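Local coordinates for MUTM (fpg) protein (Thermus thermophilus, PDB 1EE8) that belongs to the Fpg (MutM) family, whose members combine a beta-rich N-terminal domain, a helix-two-turn-helix domain and a zinc finger, at residues T8-L13 against Y214-D218; E77-R83 against Y94-R100; L204-L209 against G222-H228. All coordinates share one frame; numbering follows the deposited sequence.

Overall arrangement
Interactions 1 and 3 touch each other, centres about 13 Å apart, and share the loop that follows helix 184-203. Tyr-214 reaches from one to the other, and along the chain their segments alternate. Interaction 1 is the buried one; it sets this loop against helix 3-17 through proline, aliphatic carbon and a bridging water. Interaction 3 is partly buried and folds the loop on itself with backbone and side-chain hydrogen bonds around a cluster of glycines. Interaction 2 lies at the surface, about 21 Å between centres from interaction 3 and not touching either neighbour. It belongs to a beta hairpin, with strand pairing, side chains bonded to backbone carbonyls, a ring-proline contact and stacked guanidinium groups.

Interaction 1 of 3, residues T8-L13 against Y214-D218; sequences TTRRRL and YRQPD
Pro-217 packs against the side of helix 3-17, where its ring lies against the CB-CG stem of Arg-12 and the CD2 methyl at the end of Leu-13. Pro-217 CD comes within 3.8 Å of Arg-12 CB, these two side chains crossing at about a right angle, while Pro-217 CG lies 3.9 Å from Leu-13 CD2. This is the tight part of the contact. A proline suits it because the compact ring offers carbon to both neighbours, and leucine suits the other side because a buried methyl needs no polar partner. Further along, the Thr-8 CG2 methyl meets the Tyr-214 hydroxyl oxygen at 3.5 Å and Gln-216 CG at 3.9 Å. It can do so because CG2 stands anti to the backbone N, which turns the methyl to the loop and leaves OG1 to bond with Pro-4 O inside the helix.

The contact thus lays the loop between helix 184-203 and the zinc finger on the first helix of the N-terminal domain, so that distant parts of the chain close on one another. Pro-217, whose nitrogen has no hydrogen, accepts a backbone hydrogen bond from Leu-76, and Leu-13 reaches Phe-56 of the sheet.

Where the segments stand further apart a water spans them, 2.9 Å from Thr-9 OG1 and 2.7 Å from Tyr-214 OH; these hydroxyls are also held by Glu-5 O and Gly-205 O respectively. On the solvent side Arg-12 bends at its second torsion (chi2 -62°) and brings its guanidinium obliquely to the Gln-216 amide, the planes 29° apart and Arg-12 NE 2.8 Å from Gln-216 OE1. A long, flexible arginine fits this exposed margin, where its charged end may also feel the opposite charge of Asp-218, although Arg-12 NH1 and Asp-218 OD2 remain 5.1 Å apart.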
loop_
_atom_site.group_PDB
_atom_site.type_symbol
_atom_site.label_atom_id
_atom_site.label_comp_id
_atom_site.label_asym_id
_atom_site.label_seq_id
_atom_site.Cartn_x
_atom_site.Cartn_y
_atom_site.Cartn_z
ATOM N N THR A 8 4.179 -12.804 24.913
ATOM C CA THR A 8 5.498 -12.440 25.407
ATOM C C THR A 8 6.196 -11.546 24.385
ATOM O O THR A 8 6.902 -10.613 24.747
ATOM C CB THR A 8 6.362 -13.686 25.680
ATOM O OG1 THR A 8 5.744 -14.469 26.707
ATOM C CG2 THR A 8 7.755 -13.282 26.139
ATOM N N THR A 9 5.997 -11.839 23.105
ATOM C CA THR A 9 6.598 -11.046 22.045
ATOM C C THR A 9 6.010 -9.632 22.090
ATOM O O THR A 9 6.741 -8.637 22.019
ATOM C CB THR A 9 6.333 -11.701 20.672
ATOM O OG1 THR A 9 7.022 -12.961 20.611
ATOM C CG2 THR A 9 6.812 -10.806 19.539
ATOM N N ARG A 10 4.690 -9.552 22.234
ATOM C CA ARG A 10 4.001 -8.267 22.308
ATOM C C ARG A 10 4.570 -7.437 23.452
ATOM O O ARG A 10 4.991 -6.302 23.256
ATOM C CB ARG A 10 2.498 -8.484 22.526
ATOM C CG ARG A 10 1.732 -7.238 22.960
ATOM C CD ARG A 10 0.233 -7.499 23.103
ATOM N NE ARG A 10 -0.479 -6.313 23.583
ATOM C CZ ARG A 10 -0.625 -5.992 24.865
ATOM N NH1 ARG A 10 -0.123 -6.775 25.816
ATOM N NH2 ARG A 10 -1.244 -4.865 25.200
ATOM N N ARG A 11 4.590 -8.012 24.648
ATOM C CA ARG A 11 5.109 -7.315 25.822
ATOM C C ARG A 11 6.573 -6.916 25.688
ATOM O O ARG A 11 6.960 -5.835 26.122
ATOM C CB ARG A 11 4.905 -8.174 27.072
ATOM C CG ARG A 11 3.429 -8.445 27.348
ATOM C CD ARG A 11 3.196 -9.297 28.582
ATOM N NE ARG A 11 1.761 -9.467 28.804
ATOM C CZ ARG A 11 1.221 -9.909 29.935
ATOM N NH1 ARG A 11 1.994 -10.234 30.960
ATOM N NH2 ARG A 11 -0.093 -10.019 30.036
ATOM N N ARG A 12 7.390 -7.767 25.078
ATOM C CA ARG A 12 8.802 -7.443 24.917
ATOM C C ARG A 12 9.036 -6.333 23.897
ATOM O O ARG A 12 9.889 -5.471 24.091
ATOM C CB ARG A 12 9.598 -8.678 24.499
ATOM C CG ARG A 12 9.637 -9.770 25.546
ATOM C CD ARG A 12 10.311 -9.288 26.824
ATOM N NE ARG A 12 10.452 -10.372 27.790
ATOM C CZ ARG A 12 11.148 -10.285 28.917
ATOM N NH1 ARG A 12 11.772 -9.155 29.227
ATOM N NH2 ARG A 12 11.229 -11.332 29.732
ATOM N N LEU A 13 8.274 -6.353 22.812
ATOM C CA LEU A 13 8.439 -5.349 21.773
ATOM C C LEU A 13 7.851 -3.974 22.074
ATOM O O LEU A 13 8.424 -2.967 21.676
ATOM C CB LEU A 13 7.854 -5.851 20.443
ATOM C CG LEU A 13 8.501 -7.048 19.747
ATOM C CD1 LEU A 13 7.777 -7.305 18.428
ATOM C CD2 LEU A 13 9.977 -6.789 19.500
ATOM N N TYR A 214 11.573 -21.508 19.430
ATOM C CA TYR A 214 11.106 -20.253 20.003
ATOM C C TYR A 214 12.100 -19.577 20.940
ATOM O O TYR A 214 12.746 -20.225 21.761
ATOM C CB TYR A 214 9.802 -20.467 20.769
ATOM C CG TYR A 214 9.397 -19.276 21.615
ATOM C CD1 TYR A 214 8.994 -18.076 21.023
ATOM C CD2 TYR A 214 9.427 -19.343 23.006
ATOM C CE1 TYR A 214 8.631 -16.978 21.797
ATOM C CE2 TYR A 214 9.066 -18.254 23.789
ATOM C CZ TYR A 214 8.669 -17.075 23.182
ATOM O OH TYR A 214 8.300 -16.000 23.961
ATOM N N ARG A 215 12.195 -18.259 20.806
ATOM C CA ARG A 215 13.060 -17.429 21.635
ATOM C C ARG A 215 12.459 -16.034 21.672
ATOM O O ARG A 215 11.860 -15.587 20.696
ATOM C CB ARG A 215 14.477 -17.351 21.055
ATOM C CG ARG A 215 15.270 -18.633 21.184
ATOM C CD ARG A 215 16.700 -18.444 20.708
ATOM N NE ARG A 215 17.548 -19.585 21.060
ATOM C CZ ARG A 215 17.735 -20.027 22.301
ATOM N NH1 ARG A 215 17.134 -19.430 23.323
ATOM N NH2 ARG A 215 18.532 -21.064 22.523
ATOM N N GLN A 216 12.599 -15.356 22.805
ATOM C CA GLN A 216 12.086 -14.000 22.942
ATOM C C GLN A 216 12.897 -13.116 21.990
ATOM O O GLN A 216 13.921 -13.551 21.465
ATOM C CB GLN A 216 12.229 -13.550 24.397
ATOM C CG GLN A 216 11.364 -14.369 25.351
ATOM C CD GLN A 216 11.573 -14.004 26.814
ATOM O OE1 GLN A 216 11.618 -12.827 27.175
ATOM N NE2 GLN A 216 11.684 -15.018 27.666
ATOM N N PRO A 217 12.453 -11.872 21.746
ATOM C CA PRO A 217 13.191 -10.989 20.832
ATOM C C PRO A 217 14.700 -10.869 21.044
ATOM O O PRO A 217 15.470 -10.969 20.080
ATOM C CB PRO A 217 12.469 -9.654 20.993
ATOM C CG PRO A 217 11.052 -10.096 21.209
ATOM C CD PRO A 217 11.227 -11.210 22.222
ATOM N N ASP A 218 15.122 -10.661 22.290
ATOM C CA ASP A 218 16.545 -10.523 22.585
ATOM C C ASP A 218 17.330 -11.824 22.434
ATOM O O ASP A 218 18.562 -11.811 22.417
ATOM C CB ASP A 218 16.757 -9.953 23.994
ATOM C CG ASP A 218 16.172 -10.836 25.081
ATOM O OD1 ASP A 218 16.394 -12.064 25.036
ATOM O OD2 ASP A 218 15.502 -10.298 25.989
HETATM O O HOH W 1 8.900 -13.763 22.641
#

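Interaction 2 of 3, residues E77-R83 against Y94-R100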
loop_
_atom_site.group_PDB
_atom_site.type_symbol
_atom_site.label_atom_id
_atom_site.label_comp_id
_atom_site.label_asym_id
_atom_site.label_seq_id
_atom_site.Cartn_x
_atom_site.Cartn_y
_atom_site.Cartn_z
ATOM N N GLU A 77 18.277 -9.125 16.567
ATOM C CA GLU A 77 19.484 -9.291 15.752
ATOM C C GLU A 77 19.129 -10.185 14.568
ATOM O O GLU A 77 18.330 -11.102 14.707
ATOM C CB GLU A 77 20.612 -9.953 16.547
ATOM C CG GLU A 77 21.763 -9.022 16.836
ATOM C CD GLU A 77 21.766 -8.539 18.262
ATOM O OE1 GLU A 77 20.687 -8.121 18.747
ATOM O OE2 GLU A 77 22.850 -8.569 18.899
ATOM N N PRO A 78 19.722 -9.933 13.396
ATOM C CA PRO A 78 19.409 -10.761 12.227
ATOM C C PRO A 78 19.882 -12.210 12.374
ATOM O O PRO A 78 20.847 -12.494 13.085
ATOM C CB PRO A 78 20.087 -10.012 11.081
ATOM C CG PRO A 78 21.264 -9.368 11.752
ATOM C CD PRO A 78 20.725 -8.901 13.073
ATOM N N THR A 79 19.182 -13.123 11.709
ATOM C CA THR A 79 19.507 -14.540 11.766
ATOM C C THR A 79 19.695 -15.072 10.347
ATOM O O THR A 79 19.322 -14.420 9.376
ATOM C CB THR A 79 18.368 -15.360 12.413
ATOM O OG1 THR A 79 17.248 -15.397 11.518
ATOM C CG2 THR A 79 17.936 -14.742 13.728
ATOM N N PRO A 80 20.276 -16.271 10.210
ATOM C CA PRO A 80 20.463 -16.807 8.859
ATOM C C PRO A 80 19.139 -16.996 8.121
ATOM O O PRO A 80 19.106 -17.050 6.892
ATOM C CB PRO A 80 21.179 -18.135 9.111
ATOM C CG PRO A 80 22.013 -17.834 10.312
ATOM C CD PRO A 80 21.039 -17.053 11.199
ATOM N N HIS A 81 18.047 -17.102 8.873
ATOM C CA HIS A 81 16.734 -17.289 8.261
ATOM C C HIS A 81 15.793 -16.099 8.389
ATOM O O HIS A 81 14.572 -16.259 8.455
ATOM C CB HIS A 81 16.062 -18.550 8.816
ATOM C CG HIS A 81 16.769 -19.811 8.438
ATOM N ND1 HIS A 81 17.642 -20.459 9.285
ATOM C CD2 HIS A 81 16.783 -20.511 7.277
ATOM C CE1 HIS A 81 18.164 -21.501 8.665
ATOM N NE2 HIS A 81 17.660 -21.555 7.445
ATOM N N THR A 82 16.360 -14.899 8.413
ATOM C CA THR A 82 15.543 -13.696 8.489
ATOM C C THR A 82 14.933 -13.489 7.106
ATOM O O THR A 82 15.639 -13.511 6.102
ATOM C CB THR A 82 16.391 -12.481 8.905
ATOM O OG1 THR A 82 16.807 -12.649 10.273
ATOM C CG2 THR A 82 15.579 -11.184 8.771
ATOM N N ARG A 83 13.619 -13.302 7.067
ATOM C CA ARG A 83 12.883 -13.130 5.814
ATOM C C ARG A 83 12.437 -11.691 5.588
ATOM O O ARG A 83 12.105 -11.305 4.472
ATOM C CB ARG A 83 11.636 -14.020 5.814
ATOM C CG ARG A 83 11.890 -15.468 6.207
ATOM C CD ARG A 83 12.788 -16.181 5.217
ATOM N NE ARG A 83 12.949 -17.583 5.598
ATOM C CZ ARG A 83 13.631 -18.479 4.893
ATOM N NH1 ARG A 83 14.221 -18.125 3.762
ATOM N NH2 ARG A 83 13.722 -19.731 5.325
ATOM N N TYR A 94 13.830 -8.048 13.196
ATOM C CA TYR A 94 13.994 -9.030 12.124
ATOM C C TYR A 94 13.018 -10.187 12.264
ATOM O O TYR A 94 12.876 -10.754 13.346
ATOM C CB TYR A 94 15.422 -9.577 12.111
ATOM C CG TYR A 94 16.472 -8.494 12.052
ATOM C CD1 TYR A 94 17.021 -7.966 13.219
ATOM C CD2 TYR A 94 16.899 -7.976 10.827
ATOM C CE1 TYR A 94 17.976 -6.945 13.173
ATOM C CE2 TYR A 94 17.849 -6.953 10.768
ATOM C CZ TYR A 94 18.383 -6.446 11.949
ATOM O OH TYR A 94 19.322 -5.441 11.898
ATOM N N PHE A 95 12.349 -10.523 11.163
ATOM C CA PHE A 95 11.388 -11.613 11.152
ATOM C C PHE A 95 12.115 -12.906 10.767
ATOM O O PHE A 95 12.385 -13.173 9.599
ATOM C CB PHE A 95 10.251 -11.299 10.170
ATOM C CG PHE A 95 9.131 -12.309 10.185
ATOM C CD1 PHE A 95 8.922 -13.148 9.095
ATOM C CD2 PHE A 95 8.297 -12.426 11.288
ATOM C CE1 PHE A 95 7.893 -14.097 9.100
ATOM C CE2 PHE A 95 7.264 -13.373 11.311
ATOM C CZ PHE A 95 7.062 -14.212 10.211
ATOM N N HIS A 96 12.454 -13.671 11.792
ATOM C CA HIS A 96 13.152 -14.940 11.676
ATOM C C HIS A 96 12.099 -16.004 11.386
ATOM O O HIS A 96 11.106 -16.100 12.108
ATOM C CB HIS A 96 13.837 -15.237 13.012
ATOM C CG HIS A 96 14.392 -16.623 13.120
ATOM N ND1 HIS A 96 15.467 -17.057 12.372
ATOM C CD2 HIS A 96 14.020 -17.671 13.891
ATOM C CE1 HIS A 96 15.733 -18.313 12.679
ATOM N NE2 HIS A 96 14.870 -18.710 13.597
ATOM N N ASP A 97 12.287 -16.791 10.332
ATOM C CA ASP A 97 11.301 -17.823 10.029
ATOM C C ASP A 97 11.868 -18.961 9.189
ATOM O O ASP A 97 11.725 -18.984 7.966
ATOM C CB ASP A 97 10.090 -17.210 9.314
ATOM C CG ASP A 97 8.921 -18.187 9.195
ATOM O OD1 ASP A 97 7.963 -17.885 8.456
ATOM O OD2 ASP A 97 8.958 -19.250 9.851
ATOM N N PRO A 98 12.515 -19.928 9.846
ATOM C CA PRO A 98 13.116 -21.096 9.197
ATOM C C PRO A 98 12.180 -21.848 8.241
ATOM O O PRO A 98 12.516 -22.050 7.084
ATOM C CB PRO A 98 13.524 -21.969 10.380
ATOM C CG PRO A 98 13.886 -20.957 11.421
ATOM C CD PRO A 98 12.759 -19.953 11.301
ATOM N N ARG A 99 11.005 -22.251 8.721
ATOM C CA ARG A 99 10.078 -23.020 7.888
ATOM C C ARG A 99 9.171 -22.239 6.945
ATOM O O ARG A 99 8.435 -22.835 6.161
ATOM C CB ARG A 99 9.248 -23.964 8.762
ATOM C CG ARG A 99 10.103 -24.999 9.492
ATOM C CD ARG A 99 9.291 -26.201 9.938
ATOM N NE ARG A 99 8.687 -26.887 8.797
ATOM C CZ ARG A 99 7.977 -28.008 8.881
ATOM N NH1 ARG A 99 7.466 -28.550 7.786
ATOM N NH2 ARG A 99 7.783 -28.592 10.057
ATOM N N ARG A 100 9.233 -20.910 7.024
ATOM C CA ARG A 100 8.472 -20.015 6.154
ATOM C C ARG A 100 6.951 -20.101 6.211
ATOM O O ARG A 100 6.281 -19.872 5.203
ATOM C CB ARG A 100 8.925 -20.195 4.698
ATOM C CG ARG A 100 10.437 -20.203 4.518
ATOM C CD ARG A 100 10.839 -20.193 3.053
ATOM N NE ARG A 100 10.703 -18.869 2.455
ATOM C CZ ARG A 100 11.006 -18.588 1.190
ATOM N NH1 ARG A 100 11.457 -19.545 0.387
ATOM N NH2 ARG A 100 10.869 -17.350 0.728
#
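Thr-82 and His-96 form an antiparallel, non-hydrogen-bonded pair. The backbone bonds on its two sides are Arg-83 N to Phe-95 O (2.8 Å) and Asp-97 N to His-81 O (3.0 Å), both nearly straight.

Side chains add further hydrogen bonds. Thr-79 OG1 meets His-96 ND1 at 2.6 Å, at the edge of the ring, near its plane; either atom could donate. With CG anti to its own backbone N (chi1 170°), His-96 turns its ring to this hydroxyl. Thr-82 OG1 accepts from Thr-79 N, bracing the type I turn 79-82. Arg-83 NE donates to Asp-97 O at 3.0 Å, almost within the guanidinium plane, while Arg-100 N reaches that oxygen from the opposite face of its carbonyl. Arg-83 NH2 adds weak bonds to Pro-98 O and Asp-97 O.

Faces are covered too. Pro-78 lies alongside Tyr-94, its CD 3.8 Å from the ring centroid in a CH-pi contact; a rigid proline suits the broad aromatic face. The guanidinium of Arg-83 stacks flat on Arg-100, offset, with Arg-100 CG over its face and the two planes 15° apart. Their like charges may be eased by the carbonyls at the edge of Arg-83 and, distantly, by Asp-29 near Arg-100.

Pairing thus continues into turn 79-82 and loop 97-100, at the end of beta hairpin 82-88/92-96 away from its connecting turn.

Interaction 3 of 3, residues L204-L209 against G222-H228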
loop_
_atom_site.group_PDB
_atom_site.type_symbol
_atom_site.label_atom_id
_atom_site.label_comp_id
_atom_site.label_asym_id
_atom_site.label_seq_id
_atom_site.Cartn_x
_atom_site.Cartn_y
_atom_site.Cartn_z
ATOM N N LEU A 204 6.005 -16.898 32.666
ATOM C CA LEU A 204 7.336 -17.444 32.401
ATOM C C LEU A 204 7.883 -17.155 31.005
ATOM O O LEU A 204 8.911 -17.706 30.609
ATOM C CB LEU A 204 7.347 -18.958 32.659
ATOM C CG LEU A 204 7.514 -19.405 34.117
ATOM C CD1 LEU A 204 6.427 -18.796 34.986
ATOM C CD2 LEU A 204 7.473 -20.917 34.192
ATOM N N GLY A 205 7.194 -16.301 30.256
ATOM C CA GLY A 205 7.662 -15.939 28.926
ATOM C C GLY A 205 7.552 -16.954 27.801
ATOM O O GLY A 205 8.389 -16.964 26.892
ATOM N N GLY A 206 6.529 -17.802 27.838
ATOM C CA GLY A 206 6.365 -18.785 26.781
ATOM C C GLY A 206 7.215 -20.034 26.949
ATOM O O GLY A 206 8.005 -20.146 27.894
ATOM N N SER A 207 7.064 -20.971 26.016
ATOM C CA SER A 207 7.786 -22.238 26.068
ATOM C C SER A 207 8.822 -22.452 24.973
ATOM O O SER A 207 8.519 -22.371 23.779
ATOM C CB SER A 207 6.798 -23.408 26.023
ATOM O OG SER A 207 5.928 -23.394 27.140
ATOM N N THR A 208 10.051 -22.727 25.389
ATOM C CA THR A 208 11.111 -23.009 24.440
ATOM C C THR A 208 11.299 -24.517 24.476
ATOM O O THR A 208 11.792 -25.070 25.456
ATOM C CB THR A 208 12.420 -22.306 24.823
ATOM O OG1 THR A 208 12.241 -20.888 24.718
ATOM C CG2 THR A 208 13.548 -22.745 23.896
ATOM N N LEU A 209 10.879 -25.172 23.401
ATOM C CA LEU A 209 10.960 -26.619 23.291
ATOM C C LEU A 209 12.378 -27.135 23.078
ATOM O O LEU A 209 13.363 -26.419 23.295
ATOM C CB LEU A 209 10.057 -27.095 22.145
ATOM C CG LEU A 209 8.607 -26.594 22.198
ATOM C CD1 LEU A 209 7.819 -27.178 21.035
ATOM C CD2 LEU A 209 7.974 -26.986 23.522
ATOM N N GLY A 222 12.276 -19.044 26.610
ATOM C CA GLY A 222 11.170 -18.907 27.541
ATOM C C GLY A 222 11.484 -19.787 28.738
ATOM O O GLY A 222 12.551 -20.399 28.786
ATOM N N GLY A 223 10.569 -19.875 29.698
ATOM C CA GLY A 223 10.843 -20.699 30.860
ATOM C C GLY A 223 9.681 -21.532 31.369
ATOM O O GLY A 223 9.722 -22.013 32.504
ATOM N N PHE A 224 8.651 -21.717 30.548
ATOM C CA PHE A 224 7.493 -22.502 30.977
ATOM C C PHE A 224 7.690 -23.982 30.711
ATOM O O PHE A 224 7.011 -24.818 31.311
ATOM C CB PHE A 224 6.215 -22.030 30.273
ATOM C CG PHE A 224 4.963 -22.697 30.783
ATOM C CD1 PHE A 224 4.360 -23.726 30.065
ATOM C CD2 PHE A 224 4.401 -22.307 31.994
ATOM C CE1 PHE A 224 3.214 -24.360 30.549
ATOM C CE2 PHE A 224 3.258 -22.930 32.488
ATOM C CZ PHE A 224 2.662 -23.961 31.765
ATOM N N GLN A 225 8.618 -24.309 29.818
ATOM C CA GLN A 225 8.878 -25.704 29.485
ATOM C C GLN A 225 9.267 -26.526 30.713
ATOM O O GLN A 225 9.166 -27.754 30.696
ATOM C CB GLN A 225 9.966 -25.816 28.404
ATOM C CG GLN A 225 11.346 -25.280 28.787
ATOM C CD GLN A 225 11.483 -23.779 28.575
ATOM O OE1 GLN A 225 10.514 -23.094 28.259
ATOM N NE2 GLN A 225 12.698 -23.263 28.753
ATOM N N THR A 226 9.702 -25.852 31.777
ATOM C CA THR A 226 10.087 -26.533 33.011
ATOM C C THR A 226 8.836 -26.958 33.772
ATOM O O THR A 226 8.891 -27.830 34.643
ATOM C CB THR A 226 10.949 -25.627 33.926
ATOM O OG1 THR A 226 10.173 -24.510 34.374
ATOM C CG2 THR A 226 12.172 -25.113 33.166
ATOM N N ARG A 227 7.708 -26.340 33.433
ATOM C CA ARG A 227 6.432 -26.653 34.069
ATOM C C ARG A 227 5.651 -27.677 33.241
ATOM O O ARG A 227 4.582 -28.127 33.657
ATOM C CB ARG A 227 5.578 -25.387 34.219
ATOM C CG ARG A 227 6.193 -24.263 35.054
ATOM C CD ARG A 227 6.266 -24.619 36.528
ATOM N NE ARG A 227 6.414 -23.433 37.371
ATOM C CZ ARG A 227 5.475 -22.502 37.529
ATOM N NH1 ARG A 227 4.311 -22.614 36.901
ATOM N NH2 ARG A 227 5.697 -21.452 38.310
ATOM N N HIS A 228 6.168 -28.032 32.066
ATOM C CA HIS A 228 5.485 -29.004 31.215
ATOM C C HIS A 228 5.345 -30.355 31.899
ATOM O O HIS A 228 6.319 -30.911 32.409
ATOM C CB HIS A 228 6.225 -29.192 29.891
ATOM C CG HIS A 228 6.123 -28.016 28.971
ATOM N ND1 HIS A 228 6.643 -28.023 27.696
ATOM C CD2 HIS A 228 5.579 -26.789 29.149
ATOM C CE1 HIS A 228 6.425 -26.849 27.128
ATOM N NE2 HIS A 228 5.781 -26.083 27.990
#
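The imidazole of His-228 takes Ser-207 OG at its edge, near the ring plane and 2.8 Å from NE2, in a hydrogen bond that either atom could donate. Leu-209 CD2 and Phe-224 CD1 lie at the same ring's edge, and Gln-225 CA sits over the centre of one face. Ser-207 OG also lies against the edge of the Phe-224 ring, while Arg-227 CB lies over one face of that ring toward the rim. Over the centre of one face of the Arg-227 guanidinium comes Leu-204 CD2, so that an apolar methyl covers the flat cation, whose NH1 is salt-bridged to Glu-200. That methyl also packs on the opposing backbone, 3.0 Å from Gly-223 O and close to Phe-224 CA.

Helix 184-203 ends here in a Schellman motif with Gly-205 as C-prime residue, its positive phi (73°) being easily adopted without a side chain. The chain leaving the helix is then bonded to the returning part of the loop that leads to the zinc finger. Gly-223 N donates to Leu-204 O in a bent bond of 2.9 Å, and Phe-224 N to Gly-206 O at 3.2 Å. Gly-222 CA lies only 3.4 Å from Gly-206 O, in a CA-H...O contact, and close to Gly-205 O too; such crowding by carbonyls suits a bare glycine.

Side chains add further hydrogen bonds. Thr-208 OG1 accepts from Gly-222 N at 2.6 Å and is also bonded to Tyr-214 O. Gln-225 folds back at its second torsion (chi2 -84°), bringing its amide beside Thr-208: OE1 accepts from Thr-208 N at 2.9 Å, the donor standing well above the amide plane, while NE2 donates to Gly-222 O. Glutamine fits because one amide both accepts and donates. Ser-207 OG has Tyr-163 OH as a second partner, a tie to helix 161-170.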